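Local structure of protein yahD a copper inducible hydrolase (Lactococcus lactis subsp. lactis, 3OG9) at residues G68-N73 against I162-N167; F74-L79 against Q137-E142; I105-S110 against I131-M136; V152-A157 against C180-Y185. The protein is a copper-inducible alpha/beta-hydrolase-fold protein, probably a hydrolase, that binds D-malate in its pocket. One frame throughout, in Å; residues are numbered along the deposited sequence.

Interaction 1. Residues G68-N73 against I162-N167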
# COMPACT_ATOMS: atom_id res chain seq x y z
N GLY A 68 1.30 -9.96 -20.76
CA GLY A 68 2.64 -9.62 -21.28
C GLY A 68 3.11 -8.18 -21.01
O GLY A 68 4.26 -7.83 -21.32
N PHE A 69 2.22 -7.34 -20.45
CA PHE A 69 2.45 -5.91 -20.29
C PHE A 69 2.41 -5.52 -18.81
O PHE A 69 1.87 -6.25 -17.99
CB PHE A 69 1.42 -5.09 -21.11
CG PHE A 69 1.58 -5.26 -22.60
CD1 PHE A 69 2.27 -4.30 -23.36
CD2 PHE A 69 1.10 -6.43 -23.25
CE1 PHE A 69 2.46 -4.48 -24.76
CE2 PHE A 69 1.29 -6.61 -24.62
CZ PHE A 69 1.96 -5.62 -25.37
N THR A 70 2.98 -4.37 -18.51
CA THR A 70 2.97 -3.79 -17.18
C THR A 70 1.83 -2.75 -17.11
O THR A 70 0.71 -3.16 -16.94
CB THR A 70 4.37 -3.27 -16.81
OG1 THR A 70 5.25 -4.42 -16.73
CG2 THR A 70 4.34 -2.57 -15.46
N LYS A 71 2.08 -1.46 -17.35
CA LYS A 71 1.02 -0.44 -17.17
C LYS A 71 -0.18 -0.60 -18.10
O LYS A 71 -1.29 -0.27 -17.71
CB LYS A 71 1.58 1.01 -17.25
CG LYS A 71 2.30 1.45 -15.96
CD LYS A 71 2.53 2.94 -15.90
CE LYS A 71 3.84 3.33 -16.50
NZ LYS A 71 3.74 4.74 -16.91
N GLU A 72 0.04 -1.11 -19.31
CA GLU A 72 -1.05 -1.37 -20.25
C GLU A 72 -2.05 -2.41 -19.74
O GLU A 72 -3.18 -2.45 -20.22
CB GLU A 72 -0.54 -1.79 -21.65
CG GLU A 72 0.28 -0.70 -22.39
CD GLU A 72 1.76 -0.64 -21.94
OE1 GLU A 72 2.18 -1.48 -21.10
OE2 GLU A 72 2.51 0.26 -22.43
N ASN A 73 -1.64 -3.26 -18.80
CA ASN A 73 -2.57 -4.24 -18.24
C ASN A 73 -3.43 -3.73 -17.08
O ASN A 73 -4.31 -4.45 -16.62
CB ASN A 73 -1.82 -5.51 -17.78
CG ASN A 73 -2.73 -6.74 -17.75
OD1 ASN A 73 -3.77 -6.78 -18.40
ND2 ASN A 73 -2.34 -7.75 -16.98
N ILE A 162 8.37 -8.39 -12.14
CA ILE A 162 7.09 -7.70 -12.18
C ILE A 162 7.23 -6.18 -12.17
O ILE A 162 6.41 -5.48 -12.77
CB ILE A 162 6.13 -8.24 -11.06
CG1 ILE A 162 5.90 -9.73 -11.32
CG2 ILE A 162 4.80 -7.45 -11.02
CD1 ILE A 162 5.26 -10.49 -10.23
N VAL A 163 8.27 -5.68 -11.50
CA VAL A 163 8.47 -4.25 -11.41
C VAL A 163 9.73 -3.87 -12.19
O VAL A 163 10.84 -4.13 -11.74
CB VAL A 163 8.58 -3.76 -9.93
CG1 VAL A 163 8.89 -2.25 -9.84
CG2 VAL A 163 7.32 -4.13 -9.13
N PRO A 164 9.55 -3.25 -13.37
CA PRO A 164 10.66 -2.72 -14.14
C PRO A 164 11.41 -1.63 -13.37
O PRO A 164 10.79 -0.82 -12.66
CB PRO A 164 9.97 -2.06 -15.35
CG PRO A 164 8.66 -2.77 -15.47
CD PRO A 164 8.26 -3.03 -14.04
N GLN A 165 12.73 -1.57 -13.57
CA GLN A 165 13.54 -0.53 -12.98
C GLN A 165 13.02 0.87 -13.30
O GLN A 165 12.90 1.72 -12.41
CB GLN A 165 15.01 -0.66 -13.43
CG GLN A 165 15.90 0.46 -12.95
CD GLN A 165 17.37 0.26 -13.30
OE1 GLN A 165 18.01 -0.71 -12.86
NE2 GLN A 165 17.93 1.19 -14.08
N LYS A 166 12.70 1.11 -14.58
CA LYS A 166 12.24 2.44 -14.99
C LYS A 166 10.96 2.77 -14.26
O LYS A 166 10.76 3.91 -13.84
CB LYS A 166 12.01 2.53 -16.52
CG LYS A 166 11.40 3.90 -16.98
CD LYS A 166 11.83 4.30 -18.40
CE LYS A 166 11.03 3.57 -19.47
NZ LYS A 166 11.66 3.76 -20.83
N ASN A 167 10.08 1.78 -14.16
CA ASN A 167 8.83 1.98 -13.46
C ASN A 167 9.06 2.37 -11.99
O ASN A 167 8.46 3.34 -11.50
CB ASN A 167 7.92 0.74 -13.53
CG ASN A 167 6.61 0.96 -12.79
OD1 ASN A 167 6.61 1.27 -11.59
ND2 ASN A 167 5.49 0.90 -13.50
O HOH W 1 4.82 -6.24 -14.75
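Thr70 and Ile162 are joined by one water rather than by a direct bond. The water donates to Ile162 O at 2.7 Å, and it is also hydrogen-bonded to Thr70 OG1, again at 2.7 Å. Thr70 OG1 and Ile162 O themselves stand 4.3 Å apart, with the water between them.

Van der Waals contact makes up the rest, and Thr70 carries most of it. Thr70 OG1 comes up against the ring carbon Pro164 CG, at 4.0 Å. The other branch, the methyl, lies anti to the backbone N because chi1 is -65°, and this takes it toward the helix start, where Thr70 CG2 is 4.1 Å from Asn167 ND2. Lys71 crosses the same amide at a slant, touching it with the aliphatic part of its chain, Lys71 CG to Asn167 ND2 at 4.1 Å.

The polar ends look to a third party. Lys71 NZ and Asn167 OD1 each hydrogen-bond to Gln137, the amine at its side-chain oxygen and the amide oxygen at its backbone N. Pro164 is the N-cap residue of helix 165-177, and within 68-73 a short 3-10 turn is closed by Asn73 N to Thr70 O at 3.0 Å. Ile162 packs on His191, a residue that binds malate.

With no direct hydrogen bond across it and little surface buried, the contact rests on a few van der Waals contacts, and the polar link between the two segments is indirect, through one water and through Gln137, which takes a bond from Lys71 and gives one to Asn167.

Interaction 2. Residues F74-L79 against Q137-E142. With MLT (D-malate), chain C.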
# COMPACT_ATOMS: atom_id res chain seq x y z
N PHE A 74 -3.20 -2.50 -16.62
CA PHE A 74 -3.95 -1.99 -15.46
C PHE A 74 -5.19 -1.26 -15.96
O PHE A 74 -5.08 -0.28 -16.72
CB PHE A 74 -3.07 -1.09 -14.59
CG PHE A 74 -1.76 -1.73 -14.16
CD1 PHE A 74 -1.70 -3.08 -13.81
CD2 PHE A 74 -0.61 -0.94 -13.99
CE1 PHE A 74 -0.48 -3.66 -13.39
CE2 PHE A 74 0.61 -1.51 -13.57
CZ PHE A 74 0.68 -2.87 -13.27
N ASP A 75 -6.36 -1.73 -15.54
CA ASP A 75 -7.62 -1.06 -15.89
C ASP A 75 -7.83 0.21 -15.02
O ASP A 75 -8.25 0.15 -13.84
CB ASP A 75 -8.78 -2.05 -15.80
CG ASP A 75 -10.12 -1.44 -16.15
OD1 ASP A 75 -10.23 -0.20 -16.18
OD2 ASP A 75 -11.08 -2.23 -16.36
N LEU A 76 -7.51 1.35 -15.60
CA LEU A 76 -7.52 2.61 -14.88
C LEU A 76 -8.91 3.07 -14.49
O LEU A 76 -9.07 3.74 -13.45
CB LEU A 76 -6.77 3.69 -15.66
CG LEU A 76 -5.31 3.34 -16.00
CD1 LEU A 76 -4.65 4.48 -16.75
CD2 LEU A 76 -4.48 2.92 -14.77
N GLU A 77 -9.93 2.72 -15.27
CA GLU A 77 -11.30 3.00 -14.82
C GLU A 77 -11.64 2.22 -13.55
O GLU A 77 -12.21 2.78 -12.60
CB GLU A 77 -12.32 2.74 -15.93
CG GLU A 77 -12.36 3.89 -16.97
CD GLU A 77 -13.51 3.79 -17.97
OE1 GLU A 77 -14.42 2.95 -17.80
OE2 GLU A 77 -13.50 4.57 -18.95
N SER A 78 -11.27 0.94 -13.53
CA SER A 78 -11.46 0.11 -12.34
C SER A 78 -10.65 0.66 -11.19
O SER A 78 -11.18 0.76 -10.09
CB SER A 78 -11.08 -1.35 -12.61
OG SER A 78 -11.20 -2.16 -11.45
N LEU A 79 -9.39 0.99 -11.45
CA LEU A 79 -8.52 1.55 -10.41
C LEU A 79 -9.19 2.75 -9.80
O LEU A 79 -9.25 2.91 -8.59
CB LEU A 79 -7.12 1.90 -10.96
CG LEU A 79 -6.15 2.63 -10.02
CD1 LEU A 79 -5.81 1.76 -8.81
CD2 LEU A 79 -4.89 3.15 -10.75
N GLN A 137 4.64 2.13 -9.93
CA GLN A 137 3.73 3.12 -10.48
C GLN A 137 2.63 2.43 -11.33
O GLN A 137 2.94 1.66 -12.23
CB GLN A 137 4.53 4.13 -11.32
CG GLN A 137 3.68 5.25 -11.85
CD GLN A 137 4.34 6.05 -12.91
OE1 GLN A 137 4.64 5.53 -14.01
NE2 GLN A 137 4.58 7.32 -12.62
N LEU A 138 1.35 2.73 -11.06
CA LEU A 138 0.23 2.21 -11.85
C LEU A 138 -0.14 3.09 -13.08
O LEU A 138 -0.60 2.57 -14.10
CB LEU A 138 -1.00 2.08 -10.94
CG LEU A 138 -0.82 1.07 -9.82
CD1 LEU A 138 -2.10 0.97 -9.06
CD2 LEU A 138 -0.39 -0.31 -10.41
N GLU A 139 0.03 4.40 -12.95
CA GLU A 139 -0.33 5.34 -13.99
C GLU A 139 0.53 6.62 -13.88
O GLU A 139 1.03 6.97 -12.80
CB GLU A 139 -1.83 5.68 -13.92
CG GLU A 139 -2.29 6.03 -12.50
CD GLU A 139 -3.62 6.78 -12.43
OE1 GLU A 139 -4.15 7.14 -13.53
OE2 GLU A 139 -4.09 7.01 -11.28
N ASP A 140 0.69 7.31 -15.00
CA ASP A 140 1.35 8.61 -15.00
C ASP A 140 0.24 9.67 -15.08
O ASP A 140 -0.68 9.54 -15.90
CB ASP A 140 2.31 8.72 -16.19
CG ASP A 140 3.25 9.92 -16.09
OD1 ASP A 140 3.33 10.56 -15.01
OD2 ASP A 140 3.92 10.22 -17.10
N PHE A 141 0.30 10.68 -14.21
CA PHE A 141 -0.70 11.76 -14.18
C PHE A 141 -0.11 13.02 -13.54
O PHE A 141 1.00 12.99 -13.05
CB PHE A 141 -1.97 11.32 -13.43
CG PHE A 141 -1.72 10.85 -12.01
CD1 PHE A 141 -1.98 11.69 -10.93
CD2 PHE A 141 -1.25 9.55 -11.77
CE1 PHE A 141 -1.76 11.26 -9.61
CE2 PHE A 141 -1.02 9.11 -10.45
CZ PHE A 141 -1.27 9.96 -9.38
N GLU A 142 -0.88 14.11 -13.57
CA GLU A 142 -0.50 15.36 -12.88
C GLU A 142 -0.92 15.30 -11.42
O GLU A 142 -2.13 15.36 -11.10
CB GLU A 142 -1.12 16.58 -13.58
CG GLU A 142 -0.58 17.93 -13.06
CD GLU A 142 -1.40 19.12 -13.53
OE1 GLU A 142 -1.68 19.19 -14.74
OE2 GLU A 142 -1.77 19.99 -12.69
C1 MLT C . -0.79 -4.93 -9.69
O1 MLT C . -1.81 -5.40 -10.26
O2 MLT C . -0.91 -4.11 -8.74
C2 MLT C . 0.59 -5.31 -10.17
O3 MLT C . 0.55 -6.16 -11.30
C3 MLT C . 1.42 -5.95 -9.05
C4 MLT C . 0.89 -7.29 -8.60
O4 MLT C . 1.73 -8.15 -8.27
O5 MLT C . -0.33 -7.58 -8.52
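Leu138 sits between Phe74 and Leu79, and it has more surface buried here than any other residue. Its two methyl branches divide the work. Leu138 CD2 lies over one face of the Phe74 ring in a CH-pi contact, 3.8 Å from the ring centroid and displaced toward the rim, with the two side chains crossing at about a right angle. The other branch turns to the helix start, where Leu138 CD1 meets Leu79 CD1 at 3.8 Å.

Phe74 is also met at its edge, where Leu138 O lies in the ring plane, 3.5 Å from Phe74 CD2. Across the ring, Phe74 CE1 approaches the malate hydroxyl O3 to 3.4 Å, so a single side chain touches both the loop and the ligand. An alanine here is likely to leave Leu138 CD2 without the ring beneath it and to open a gap beside the malate.

Leu79 shares its second methyl with Glu139, Leu79 CD2 lying 4.0 Å from Glu139 OE2. With chi1 at 48°, Glu139 CG is tucked between the backbone N and the carbonyl carbon, and the chain runs out extended from there. Its carboxylate is taken up by helix 111-121 and the residue after it, through a hydrogen bond from Asn118 and a salt bridge to Arg122, while Glu139 CB rests on Leu76 CD2.

Asp75 N-caps helix 76-97 by accepting from Ser78 N. The loop 137-142, which follows strand 129-133, is thus laid between the start of that helix and helix 111-121, whose Asn114 touches Leu138 and binds malate.

Interaction 3. Residues I105-S110 against I131-M136. With MLT (D-malate), chain C.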
# COMPACT_ATOMS: atom_id res chain seq x y z
N ILE A 105 -1.09 4.54 9.06
CA ILE A 105 0.12 4.05 8.41
C ILE A 105 -0.36 2.92 7.50
O ILE A 105 -0.85 1.92 7.98
CB ILE A 105 1.11 3.50 9.41
CG1 ILE A 105 1.58 4.60 10.39
CG2 ILE A 105 2.36 2.89 8.70
CD1 ILE A 105 2.25 3.95 11.64
N ALA A 106 -0.24 3.12 6.19
CA ALA A 106 -0.58 2.07 5.23
C ALA A 106 0.58 1.15 5.09
O ALA A 106 1.73 1.60 4.94
CB ALA A 106 -0.96 2.65 3.85
N ILE A 107 0.27 -0.15 5.16
CA ILE A 107 1.26 -1.22 4.94
C ILE A 107 0.67 -2.12 3.87
O ILE A 107 -0.37 -2.74 4.07
CB ILE A 107 1.53 -2.04 6.24
CG1 ILE A 107 2.01 -1.12 7.39
CG2 ILE A 107 2.59 -3.14 5.94
CD1 ILE A 107 2.15 -1.83 8.75
N GLY A 108 1.32 -2.15 2.71
CA GLY A 108 0.79 -2.92 1.59
C GLY A 108 1.88 -3.77 0.99
O GLY A 108 3.09 -3.48 1.12
N TYR A 109 1.46 -4.82 0.30
CA TYR A 109 2.40 -5.67 -0.41
C TYR A 109 1.88 -5.82 -1.85
O TYR A 109 0.73 -6.18 -2.04
CB TYR A 109 2.46 -7.02 0.30
CG TYR A 109 3.23 -8.11 -0.43
CD1 TYR A 109 4.34 -7.82 -1.23
CD2 TYR A 109 2.83 -9.45 -0.31
CE1 TYR A 109 5.04 -8.83 -1.89
CE2 TYR A 109 3.52 -10.47 -0.97
CZ TYR A 109 4.61 -10.15 -1.76
OH TYR A 109 5.28 -11.17 -2.41
N SER A 110 2.74 -5.50 -2.82
CA SER A 110 2.41 -5.69 -4.26
C SER A 110 1.10 -4.98 -4.66
O SER A 110 0.98 -3.77 -4.48
CB SER A 110 2.38 -7.20 -4.56
OG SER A 110 2.53 -7.45 -5.95
N ILE A 131 4.25 2.21 4.07
CA ILE A 131 5.26 1.18 3.93
C ILE A 131 4.76 0.35 2.76
O ILE A 131 3.71 -0.32 2.87
CB ILE A 131 5.36 0.34 5.23
CG1 ILE A 131 5.91 1.23 6.35
CG2 ILE A 131 6.29 -0.91 5.04
CD1 ILE A 131 5.94 0.64 7.74
N ALA A 132 5.48 0.41 1.64
CA ALA A 132 5.05 -0.30 0.40
C ALA A 132 6.07 -1.36 0.04
O ALA A 132 7.16 -1.01 -0.37
CB ALA A 132 4.93 0.68 -0.76
N PHE A 133 5.73 -2.63 0.20
CA PHE A 133 6.62 -3.71 -0.22
C PHE A 133 6.39 -4.10 -1.65
O PHE A 133 5.27 -4.50 -2.02
CB PHE A 133 6.48 -4.94 0.68
CG PHE A 133 6.76 -4.67 2.15
CD1 PHE A 133 8.05 -4.38 2.59
CD2 PHE A 133 5.73 -4.73 3.10
CE1 PHE A 133 8.31 -4.14 3.98
CE2 PHE A 133 5.98 -4.49 4.48
CZ PHE A 133 7.26 -4.20 4.91
N HIS A 134 7.43 -3.96 -2.46
CA HIS A 134 7.39 -4.31 -3.89
C HIS A 134 6.27 -3.62 -4.66
O HIS A 134 5.54 -4.25 -5.46
CB HIS A 134 7.40 -5.84 -4.06
CG HIS A 134 8.59 -6.44 -3.41
ND1 HIS A 134 9.86 -6.25 -3.90
CD2 HIS A 134 8.73 -7.11 -2.24
CE1 HIS A 134 10.74 -6.80 -3.07
NE2 HIS A 134 10.07 -7.34 -2.06
N GLY A 135 6.18 -2.31 -4.44
CA GLY A 135 5.24 -1.46 -5.13
C GLY A 135 5.78 -0.93 -6.46
O GLY A 135 6.99 -1.07 -6.79
N MET A 136 4.89 -0.27 -7.21
CA MET A 136 5.22 0.26 -8.51
C MET A 136 4.29 1.39 -8.86
O MET A 136 3.27 1.59 -8.21
CB MET A 136 5.09 -0.85 -9.55
CG MET A 136 3.63 -1.32 -9.82
SD MET A 136 3.62 -2.89 -10.70
CE MET A 136 4.60 -2.47 -12.09
C1 MLT C . -0.79 -4.93 -9.69
O1 MLT C . -1.81 -5.40 -10.26
O2 MLT C . -0.91 -4.11 -8.74
C2 MLT C . 0.59 -5.31 -10.17
O3 MLT C . 0.55 -6.16 -11.30
C3 MLT C . 1.42 -5.95 -9.05
C4 MLT C . 0.89 -7.29 -8.60
O4 MLT C . 1.73 -8.15 -8.27
O5 MLT C . -0.33 -7.58 -8.52
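Ile105 CG2 opens the contact against Ile131 CD1, a loose methyl touch at 4.3 Å. Next along, Ala106 O accepts from Ile131 N at 2.7 Å, the first of four nearly straight hydrogen bonds between two parallel strands in register. Ile107 forms no backbone hydrogen bond to 131-136, but its CA-H points at Ile131 O. Its side chain runs beside that of Phe133 in the same direction; the chi1 of -57° sets CG2 anti to the backbone N, bringing Ile107 CG2 to 3.9 Å from Phe133 CE2.

Gly108 is gripped on both polar atoms. Its N donates to Ile131 O, and Phe133 N donates to Gly108 O at 2.9 Å from a position tilted out of the carbonyl plane. Tyr109 then crosses Phe133 at about a right angle, its edge turned to the backbone so that Phe133 O lies in the ring plane, 3.5 Å from Tyr109 CD1. The phenol OH is fixed by the backbone of His191 and Leu193.

Ser110 ends the walk with the straightest bond, Ser110 N to Phe133 O, an N-H...O angle of 176°. Its positive phi of 55° belongs to the strained turn expected of a nucleophile elbow, whose Gly108-Ser110-Gly112 pattern is present. Ser110 OG lies very close to His191 NE2, doubtfully short for an ordinary hydrogen bond, and is 2.6 Å from malate O4; Met136 SD touches malate C2 from the other segment.

The strands are central in the sheet, joined by the right-handed crossover through helix 111-121. That helix packs on Ala106 and Ala132, and helix 195-208 on Ile131 and Phe133.

Interaction 4. Residues V152-A157 against C180-Y185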
# COMPACT_ATOMS: atom_id res chain seq x y z
N VAL A 152 7.96 7.80 3.72
CA VAL A 152 7.45 6.65 2.99
C VAL A 152 8.60 5.65 2.86
O VAL A 152 9.73 6.05 2.54
CB VAL A 152 6.95 7.07 1.55
CG1 VAL A 152 6.70 5.82 0.67
CG2 VAL A 152 5.64 7.89 1.67
N PHE A 153 8.32 4.38 3.12
CA PHE A 153 9.30 3.27 2.98
C PHE A 153 8.91 2.43 1.76
O PHE A 153 7.73 2.09 1.62
CB PHE A 153 9.21 2.36 4.23
CG PHE A 153 10.14 1.14 4.19
CD1 PHE A 153 11.38 1.18 4.81
CD2 PHE A 153 9.73 -0.03 3.58
CE1 PHE A 153 12.23 0.04 4.78
CE2 PHE A 153 10.56 -1.19 3.54
CZ PHE A 153 11.82 -1.13 4.13
N LEU A 154 9.89 2.15 0.87
CA LEU A 154 9.65 1.35 -0.33
C LEU A 154 10.69 0.28 -0.42
O LEU A 154 11.89 0.54 -0.22
CB LEU A 154 9.78 2.19 -1.61
CG LEU A 154 8.92 3.44 -1.74
CD1 LEU A 154 9.33 4.26 -2.98
CD2 LEU A 154 7.43 3.09 -1.82
N SER A 155 10.26 -0.93 -0.77
CA SER A 155 11.26 -1.96 -1.13
C SER A 155 11.24 -2.20 -2.63
O SER A 155 10.22 -2.00 -3.27
CB SER A 155 11.00 -3.26 -0.40
OG SER A 155 9.82 -3.88 -0.88
N TYR A 156 12.38 -2.70 -3.16
CA TYR A 156 12.50 -3.03 -4.55
C TYR A 156 13.51 -4.18 -4.64
O TYR A 156 14.45 -4.23 -3.84
CB TYR A 156 13.02 -1.77 -5.27
CG TYR A 156 13.48 -1.99 -6.66
CD1 TYR A 156 12.56 -2.20 -7.70
CD2 TYR A 156 14.85 -2.01 -6.96
CE1 TYR A 156 13.00 -2.43 -9.01
CE2 TYR A 156 15.30 -2.22 -8.26
CZ TYR A 156 14.37 -2.42 -9.28
OH TYR A 156 14.82 -2.66 -10.58
N ALA A 157 13.32 -5.12 -5.57
CA ALA A 157 14.41 -6.05 -5.89
C ALA A 157 14.81 -5.90 -7.36
O ALA A 157 13.94 -5.78 -8.20
CB ALA A 157 14.00 -7.50 -5.59
N CYS A 180 7.97 13.98 -0.70
CA CYS A 180 8.18 12.89 0.29
C CYS A 180 9.63 12.62 0.63
O CYS A 180 10.52 12.72 -0.22
CB CYS A 180 7.56 11.55 -0.15
SG CYS A 180 5.81 11.56 -0.32
N GLN A 181 9.86 12.19 1.87
CA GLN A 181 11.15 11.73 2.32
C GLN A 181 11.10 10.20 2.21
O GLN A 181 10.33 9.56 2.90
CB GLN A 181 11.37 12.14 3.79
CG GLN A 181 11.85 13.58 4.03
CD GLN A 181 10.79 14.63 3.66
OE1 GLN A 181 9.61 14.57 4.06
NE2 GLN A 181 11.22 15.60 2.89
N LEU A 182 11.93 9.63 1.36
CA LEU A 182 11.87 8.20 1.07
C LEU A 182 12.99 7.43 1.70
O LEU A 182 14.13 7.90 1.72
CB LEU A 182 12.00 7.95 -0.45
CG LEU A 182 10.92 8.52 -1.35
CD1 LEU A 182 11.07 8.02 -2.83
CD2 LEU A 182 9.58 8.07 -0.77
N GLU A 183 12.65 6.24 2.18
CA GLU A 183 13.64 5.22 2.49
C GLU A 183 13.45 4.08 1.50
O GLU A 183 12.35 3.52 1.41
CB GLU A 183 13.47 4.69 3.91
CG GLU A 183 14.34 3.46 4.28
CD GLU A 183 15.73 3.84 4.72
OE1 GLU A 183 15.89 4.99 5.19
OE2 GLU A 183 16.67 3.00 4.63
N ILE A 184 14.52 3.70 0.81
CA ILE A 184 14.47 2.60 -0.15
C ILE A 184 15.23 1.39 0.36
O ILE A 184 16.44 1.49 0.59
CB ILE A 184 15.03 3.03 -1.56
CG1 ILE A 184 14.43 4.37 -2.04
CG2 ILE A 184 14.87 1.91 -2.59
CD1 ILE A 184 12.92 4.36 -2.17
N TYR A 185 14.55 0.25 0.48
CA TYR A 185 15.20 -1.00 0.87
C TYR A 185 15.32 -1.95 -0.33
O TYR A 185 14.32 -2.22 -1.01
CB TYR A 185 14.43 -1.72 2.00
CG TYR A 185 15.14 -2.98 2.40
CD1 TYR A 185 16.17 -2.95 3.36
CD2 TYR A 185 14.85 -4.19 1.78
CE1 TYR A 185 16.86 -4.13 3.73
CE2 TYR A 185 15.54 -5.37 2.12
CZ TYR A 185 16.53 -5.32 3.09
OH TYR A 185 17.19 -6.48 3.40
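Phe153 and Tyr185 lie side by side, pointing the same way from their strands, and the close point is Phe153 CZ to Tyr185 CB at 3.4 Å. The aliphatic part of Glu183 touches the same ring, Glu183 CG standing 3.8 Å from Phe153 CD1, with the carboxylate turned only 12° from the ring plane. With CG anti to the backbone N (chi1 178°), the Phe153 ring is swung across to the neighbouring strand. Replacing the ring by the methyl of an alanine would probably open a gap beside Tyr185 CB and take away part of the apolar cover of Glu183 CG.

The other face carries Val152, Leu154, Leu182 and Ile184. Leu182 CD2 lies 3.6 Å from Val152 CB, and Leu154 CD1 meets Ile184 CD1 at 3.7 Å.

What sets these pairs opposite one another is the backbone. Five hydrogen bonds knit the parallel strands, from Val152 N to Gln181 O at the start, through Tyr185 N to Leu154 O at 2.8 Å, to Tyr156 N to Tyr185 O at the end. CA-H groups of Leu182 and Ile184 add contacts to the oxygens of Val152 and Leu154.

Strand 181-186 is the outermost on this side of the sheet, and strand 151-156 ties it to 129-133. Helix 195-208 covers the Phe153 face with Trp204, and Glu197 holds Ser155 OG; helix 165-177, the crossover of this beta-alpha-beta unit, packs on Leu154 and Leu182 from the other side.

From the N terminus, the chain passes 68-73 and 74-79 before interaction 3 closes the shortest loop, a beta-alpha-beta unit in mid-sheet. Next 137-142 meets 74-79 in interaction 2, joining the start of helix 76-97 to the loop after strand 129-133. Then 162-167, at the start of helix 165-177, meets 68-73 in interaction 1, so 3 is nested inside 2 and 2 inside 1. Interaction 4 follows 2 and 3 in series but crosses interaction 1, because 162-167 lies between its two strands. Met136 links the first three: it touches Thr70, Phe74 and Ile162. Interactions 3 and 4 belong to one sheet, where Ala132 N probably bonds to Phe153 O, while 2 and 3 both border the malate.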